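Side-chain contacts in aminoglycoside phosphotransferase (PDB 6EF6), which acts as a kinase for (S)-1-amino-2-propanol, associated with the aminoacetone utilization microcompartment: residues 95-100 with 154-159; 147-152 with 246-251. All blocks are in the same frame, centred on the assembly; numbering follows the deposited sequence. Where two conformers were deposited one is given.

Contact 1. Residues 95-100 with 154-159. With BEZ (benzoic acid), chain B.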
loop_
_atom_site.group_PDB
_atom_site.type_symbol
_atom_site.label_atom_id
_atom_site.label_comp_id
_atom_site.label_asym_id
_atom_site.label_seq_id
_atom_site.Cartn_x
_atom_site.Cartn_y
_atom_site.Cartn_z
ATOM N N SER A 95 18.595 6.697 2.551
ATOM C CA SER A 95 17.527 7.486 3.124
ATOM C C SER A 95 17.404 7.218 4.620
ATOM O O SER A 95 17.903 6.217 5.128
ATOM C CB SER A 95 16.212 7.114 2.439
ATOM O OG SER A 95 15.617 6.054 3.121
ATOM N N ASP A 96 16.712 8.105 5.323
ATOM C CA ASP A 96 16.539 7.903 6.753
ATOM C C ASP A 96 15.314 7.077 7.074
ATOM O O ASP A 96 14.979 6.915 8.251
ATOM C CB ASP A 96 16.493 9.238 7.495
ATOM C CG ASP A 96 15.288 10.038 7.151
ATOM O OD1 ASP A 96 14.958 10.117 5.951
ATOM O OD2 ASP A 96 14.664 10.593 8.083
ATOM N N VAL A 97 14.653 6.541 6.056
ATOM C CA VAL A 97 13.534 5.621 6.265
ATOM C C VAL A 97 14.096 4.236 6.539
ATOM O O VAL A 97 14.955 3.754 5.791
ATOM C CB VAL A 97 12.629 5.579 5.024
ATOM C CG1 VAL A 97 11.432 4.661 5.240
ATOM C CG2 VAL A 97 12.125 6.971 4.705
ATOM N N THR A 98 13.586 3.587 7.583
ATOM C CA THR A 98 13.931 2.200 7.881
ATOM C C THR A 98 13.013 1.285 7.069
ATOM O O THR A 98 11.790 1.422 7.122
ATOM C CB THR A 98 13.743 1.944 9.367
ATOM O OG1 THR A 98 14.527 2.900 10.113
ATOM C CG2 THR A 98 14.145 0.546 9.709
ATOM N N VAL A 99 13.608 0.337 6.338
ATOM C CA VAL A 99 12.875 -0.591 5.478
ATOM C C VAL A 99 13.351 -2.024 5.711
ATOM O O VAL A 99 14.372 -2.213 6.367
ATOM C CB VAL A 99 13.004 -0.197 3.990
ATOM C CG1 VAL A 99 12.488 1.204 3.740
ATOM C CG2 VAL A 99 14.435 -0.297 3.489
ATOM N N PRO A 100 12.701 -3.030 5.153
ATOM C CA PRO A 100 13.174 -4.407 5.357
ATOM C C PRO A 100 14.489 -4.672 4.649
ATOM O O PRO A 100 14.798 -4.073 3.617
ATOM C CB PRO A 100 12.066 -5.263 4.740
ATOM C CG PRO A 100 10.833 -4.323 4.677
ATOM C CD PRO A 100 11.455 -3.002 4.364
ATOM N N THR A 154 6.349 9.433 4.864
ATOM C CA THR A 154 5.954 9.501 3.457
ATOM C C THR A 154 6.765 10.558 2.717
ATOM O O THR A 154 7.254 10.325 1.594
ATOM C CB THR A 154 4.455 9.788 3.349
ATOM O OG1 THR A 154 3.696 8.773 3.996
ATOM C CG2 THR A 154 4.050 9.827 1.859
ATOM N N ALA A 155 6.938 11.753 3.306
ATOM C CA ALA A 155 7.751 12.791 2.690
ATOM C C ALA A 155 9.160 12.294 2.435
ATOM O O ALA A 155 9.763 12.614 1.412
ATOM C CB ALA A 155 7.762 14.030 3.579
ATOM N N SER A 156 9.731 11.553 3.368
ATOM C CA SER A 156 11.075 11.030 3.142
ATOM C C SER A 156 11.111 10.037 1.988
ATOM O O SER A 156 12.106 9.995 1.254
ATOM C CB SER A 156 11.570 10.330 4.391
ATOM O OG SER A 156 11.742 11.287 5.420
ATOM N N LEU A 157 10.072 9.208 1.834
ATOM C CA LEU A 157 10.003 8.311 0.678
ATOM C C LEU A 157 9.875 9.093 -0.610
ATOM O O LEU A 157 10.485 8.723 -1.624
ATOM C CB LEU A 157 8.823 7.349 0.834
ATOM C CG LEU A 157 9.029 6.245 1.872
ATOM C CD1 LEU A 157 7.723 5.523 2.155
ATOM C CD2 LEU A 157 10.097 5.233 1.424
ATOM N N HIS A 158 9.102 10.163 -0.625
ATOM C CA HIS A 158 8.985 10.978 -1.806
ATOM C C HIS A 158 10.307 11.651 -2.141
ATOM O O HIS A 158 10.701 11.742 -3.320
ATOM C CB HIS A 158 7.904 12.018 -1.618
ATOM C CG HIS A 158 6.543 11.439 -1.538
ATOM N ND1 HIS A 158 5.439 12.221 -1.302
ATOM C CD2 HIS A 158 6.090 10.185 -1.741
ATOM C CE1 HIS A 158 4.360 11.470 -1.309
ATOM N NE2 HIS A 158 4.713 10.222 -1.566
ATOM N N GLU A 159 11.000 12.182 -1.140
ATOM C CA GLU A 159 12.276 12.835 -1.392
ATOM C C GLU A 159 13.259 11.853 -2.004
ATOM O O GLU A 159 13.992 12.203 -2.948
ATOM C CB GLU A 159 12.799 13.371 -0.068
ATOM C CG GLU A 159 14.145 14.125 -0.170
ATOM C CD GLU A 159 14.812 14.307 1.181
ATOM O OE1 GLU A 159 14.649 15.384 1.796
ATOM O OE2 GLU A 159 15.487 13.361 1.637
HETATM C C BEZ B . 6.221 -7.518 3.203
HETATM O O1 BEZ B . 6.773 -6.926 2.276
HETATM O O2 BEZ B . 5.106 -8.080 3.007
HETATM C C1 BEZ B . 6.897 -7.541 4.532
HETATM C C2 BEZ B . 6.177 -7.815 5.679
HETATM C C3 BEZ B . 6.827 -7.835 6.908
HETATM C C4 BEZ B . 8.187 -7.566 6.979
HETATM C C5 BEZ B . 8.908 -7.294 5.820
HETATM C C6 BEZ B . 8.256 -7.273 4.605
#
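The carboxylate of Asp-96 turns one oxygen to helix 147-163: OD1 lies 3.5 Å from Ser-156 OG, while OD2 forms a salt bridge with Arg-292. One turn along the helix from Thr-154, the His-158 ring has Thr-154 O 3.3 Å above one face, offset toward its rim, and it meets the rings of Tyr-261 and Tyr-289; ND1 is hydrogen-bonded to Tyr-289 OH and NE2 to Asp-264 OD2. Beside the carboxylate, Val-97 sets both methyls against the helix. CG1 is anti to the backbone N (chi1 -178°) and reaches Leu-157 CD2 at 4.1 Å, the two side chains crossing at about a right angle. CG2 presses on Ser-156 CB at 3.4 Å, tighter than an ordinary carbon contact. Ser-95, the first residue past helix 78-94, makes an ST turn: its OG accepts from Val-97 N at 3.1 Å and is also hydrogen-bonded to Leu-91 O. At the far end of the segment, Pro-100 CG comes within 3.7 Å of benzoic acid C5. A loop that follows helix 78-94 and packs on a long helix of the larger lobe is consistent with the docking of the alphaC-beta4 loop on helix alphaE in the protein-kinase-like fold.

Contact 2. Residues 147-152 with 246-251. With BEZ (benzoic acid), chain B; ACT (acetate ion), chain F.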
loop_
_atom_site.group_PDB
_atom_site.type_symbol
_atom_site.label_atom_id
_atom_site.label_comp_id
_atom_site.label_asym_id
_atom_site.label_seq_id
_atom_site.Cartn_x
_atom_site.Cartn_y
_atom_site.Cartn_z
ATOM N N PHE A 147 -0.768 9.806 12.709
ATOM C CA PHE A 147 -0.802 10.315 11.344
ATOM C C PHE A 147 0.376 11.228 11.029
ATOM O O PHE A 147 0.832 11.264 9.876
ATOM C CB PHE A 147 -2.125 10.994 10.987
ATOM C CG PHE A 147 -3.225 10.002 10.688
ATOM C CD1 PHE A 147 -3.254 9.391 9.433
ATOM C CD2 PHE A 147 -4.169 9.659 11.624
ATOM C CE1 PHE A 147 -4.200 8.458 9.145
ATOM C CE2 PHE A 147 -5.157 8.725 11.317
ATOM C CZ PHE A 147 -5.170 8.137 10.075
ATOM N N GLN A 148 0.804 12.065 11.966
ATOM C CA GLN A 148 1.918 12.965 11.702
ATOM C C GLN A 148 3.183 12.199 11.367
ATOM O O GLN A 148 3.912 12.593 10.441
ATOM C CB GLN A 148 2.123 13.888 12.899
ATOM C CG GLN A 148 3.214 14.908 12.632
ATOM C CD GLN A 148 3.327 15.970 13.702
ATOM O OE1 GLN A 148 2.376 16.265 14.457
ATOM N NE2 GLN A 148 4.432 16.639 13.727
ATOM N N THR A 149 3.507 11.163 12.130
ATOM C CA THR A 149 4.688 10.358 11.867
ATOM C C THR A 149 4.577 9.686 10.507
ATOM O O THR A 149 5.550 9.665 9.742
ATOM C CB THR A 149 4.814 9.309 12.970
ATOM O OG1 THR A 149 4.948 10.007 14.215
ATOM C CG2 THR A 149 6.024 8.428 12.801
ATOM N N LEU A 150 3.387 9.213 10.153
ATOM C CA LEU A 150 3.185 8.627 8.832
ATOM C C LEU A 150 3.440 9.649 7.733
ATOM O O LEU A 150 4.113 9.339 6.729
ATOM C CB LEU A 150 1.776 8.034 8.776
ATOM C CG LEU A 150 1.347 7.458 7.420
ATOM C CD1 LEU A 150 2.262 6.336 6.966
ATOM C CD2 LEU A 150 -0.096 6.923 7.591
ATOM N N GLY A 151 2.938 10.868 7.891
ATOM C CA GLY A 151 3.198 11.913 6.920
ATOM C C GLY A 151 4.673 12.221 6.764
ATOM O O GLY A 151 5.154 12.441 5.648
ATOM N N ARG A 152 5.404 12.315 7.879
ATOM C CA ARG A 152 6.821 12.629 7.809
ATOM C C ARG A 152 7.583 11.533 7.064
ATOM O O ARG A 152 8.464 11.829 6.237
ATOM C CB ARG A 152 7.333 12.778 9.233
ATOM C CG ARG A 152 8.788 13.201 9.286
ATOM C CD ARG A 152 9.362 13.130 10.693
ATOM N NE ARG A 152 9.613 11.752 11.124
ATOM C CZ ARG A 152 9.122 11.186 12.227
ATOM N NH1 ARG A 152 8.299 11.853 13.030
ATOM N NH2 ARG A 152 9.456 9.933 12.521
ATOM N N ARG A 246 10.952 5.934 18.363
ATOM C CA ARG A 246 11.014 4.483 18.291
ATOM C C ARG A 246 11.432 4.126 16.873
ATOM O O ARG A 246 11.467 4.984 15.985
ATOM C CB ARG A 246 9.644 3.885 18.608
ATOM C CG ARG A 246 8.560 4.424 17.680
ATOM C CD ARG A 246 7.166 4.396 18.285
ATOM N NE ARG A 246 6.377 5.482 17.714
ATOM C CZ ARG A 246 5.057 5.552 17.772
ATOM N NH1 ARG A 246 4.440 6.581 17.228
ATOM N NH2 ARG A 246 4.361 4.600 18.381
ATOM N N THR A 247 11.760 2.855 16.663
ATOM C CA THR A 247 12.146 2.400 15.332
ATOM C C THR A 247 10.901 2.041 14.534
ATOM O O THR A 247 10.122 1.177 14.944
ATOM C CB THR A 247 13.089 1.200 15.428
ATOM O OG1 THR A 247 14.214 1.537 16.253
ATOM C CG2 THR A 247 13.576 0.819 14.043
ATOM N N ILE A 248 10.682 2.748 13.440
ATOM C CA ILE A 248 9.513 2.555 12.594
ATOM C C ILE A 248 9.982 1.984 11.267
ATOM O O ILE A 248 10.729 2.646 10.533
ATOM C CB ILE A 248 8.744 3.869 12.376
ATOM C CG1 ILE A 248 8.405 4.463 13.749
ATOM C CG2 ILE A 248 7.492 3.630 11.599
ATOM C CD1 ILE A 248 8.160 5.964 13.716
ATOM N N THR A 249 9.530 0.772 10.937
ATOM C CA THR A 249 9.913 0.129 9.680
ATOM C C THR A 249 8.754 0.131 8.710
ATOM O O THR A 249 7.680 -0.378 9.028
ATOM C CB THR A 249 10.357 -1.318 9.928
ATOM O OG1 THR A 249 11.378 -1.357 10.927
ATOM C CG2 THR A 249 10.940 -1.938 8.686
ATOM N N VAL A 250 8.966 0.672 7.519
ATOM C CA VAL A 250 7.958 0.625 6.476
ATOM C C VAL A 250 8.045 -0.729 5.795
ATOM O O VAL A 250 9.137 -1.141 5.382
ATOM C CB VAL A 250 8.195 1.733 5.441
ATOM C CG1 VAL A 250 7.054 1.701 4.373
ATOM C CG2 VAL A 250 8.264 3.094 6.101
ATOM N N ILE A 251 6.919 -1.456 5.763
ATOM C CA ILE A 251 6.897 -2.787 5.179
ATOM C C ILE A 251 5.956 -2.779 3.965
ATOM O O ILE A 251 5.264 -1.792 3.663
ATOM C CB ILE A 251 6.479 -3.860 6.211
ATOM C CG1 ILE A 251 5.045 -3.660 6.677
ATOM C CG2 ILE A 251 7.455 -3.878 7.383
ATOM C CD1 ILE A 251 4.412 -4.918 7.255
HETATM C C BEZ B . 6.221 -7.518 3.203
HETATM O O1 BEZ B . 6.773 -6.926 2.276
HETATM O O2 BEZ B . 5.106 -8.080 3.007
HETATM C C1 BEZ B . 6.897 -7.541 4.532
HETATM C C2 BEZ B . 6.177 -7.815 5.679
HETATM C C3 BEZ B . 6.827 -7.835 6.908
HETATM C C4 BEZ B . 8.187 -7.566 6.979
HETATM C C5 BEZ B . 8.908 -7.294 5.820
HETATM C C6 BEZ B . 8.256 -7.273 4.605
HETATM C C ACT F . 7.028 8.756 16.463
HETATM O O ACT F . 7.806 7.840 16.860
HETATM O OXT ACT F . 5.791 8.692 16.228
HETATM C CH3 ACT F . 7.664 10.153 16.228
#
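The short antiparallel hairpin of strands 237-239 and 248-250 lies against the start of helix 147-163, a pairing consistent with the beta7-beta8 hairpin and helix alphaE of kinase-like phosphotransferases; the second strand leads directly into Asp-252, a ligand of a bound sodium ion. The direct contact is small and apolar. With Thr-149 OG1 anti to the carbonyl carbon (chi1 -60°), CG2 lies anti to the backbone N and meets the terminal methyl of Ile-248, CD1, at 3.4 Å, a tight approach for two methyl groups. Polar bonds reach across by way of an acetate, probably from the crystallisation liquor. Arg-246 holds it with two donors at the guanidinium edge: NE binds acetate O at 2.9 Å (N-H...O 164°), and NH1 binds OXT at 2.7 Å (170°). NH1 also pairs with Asp-146, which ties the arginine to the residue just before the helix. On the helix side, Thr-149 OG1 donates to OXT at 2.5 Å, a short distance to be read with caution; OXT is thus bonded by both Thr-149 OG1 and Arg-246 NH1. At the opposite end of the strand segment, Ile-251 packs on the benzoic acid ring, its CD1 3.7 Å from C2 and its CG2 3.8 Å from C4.

In the fold
Contacts 1 and 2 have centres about 9 Å apart and share helix 147-163, contact 2 using its first turns and contact 1 the turns that follow. Along the chain the segments alternate: 95-100, 147-152, 154-159, 246-251. The two non-helical segments also meet each other, with Thr-98 O 2.9 Å from Val-250 N in a probable hydrogen bond and Thr-98 CB packing on Ile-248 O. The helix, the loop after helix 78-94 and the hairpin strand 248-250 thus pack against one another. Pro-100 and Ile-251, at the ends of their segments, both line the benzoic acid pocket, so the two non-helical segments run from helix 147-163 to that site.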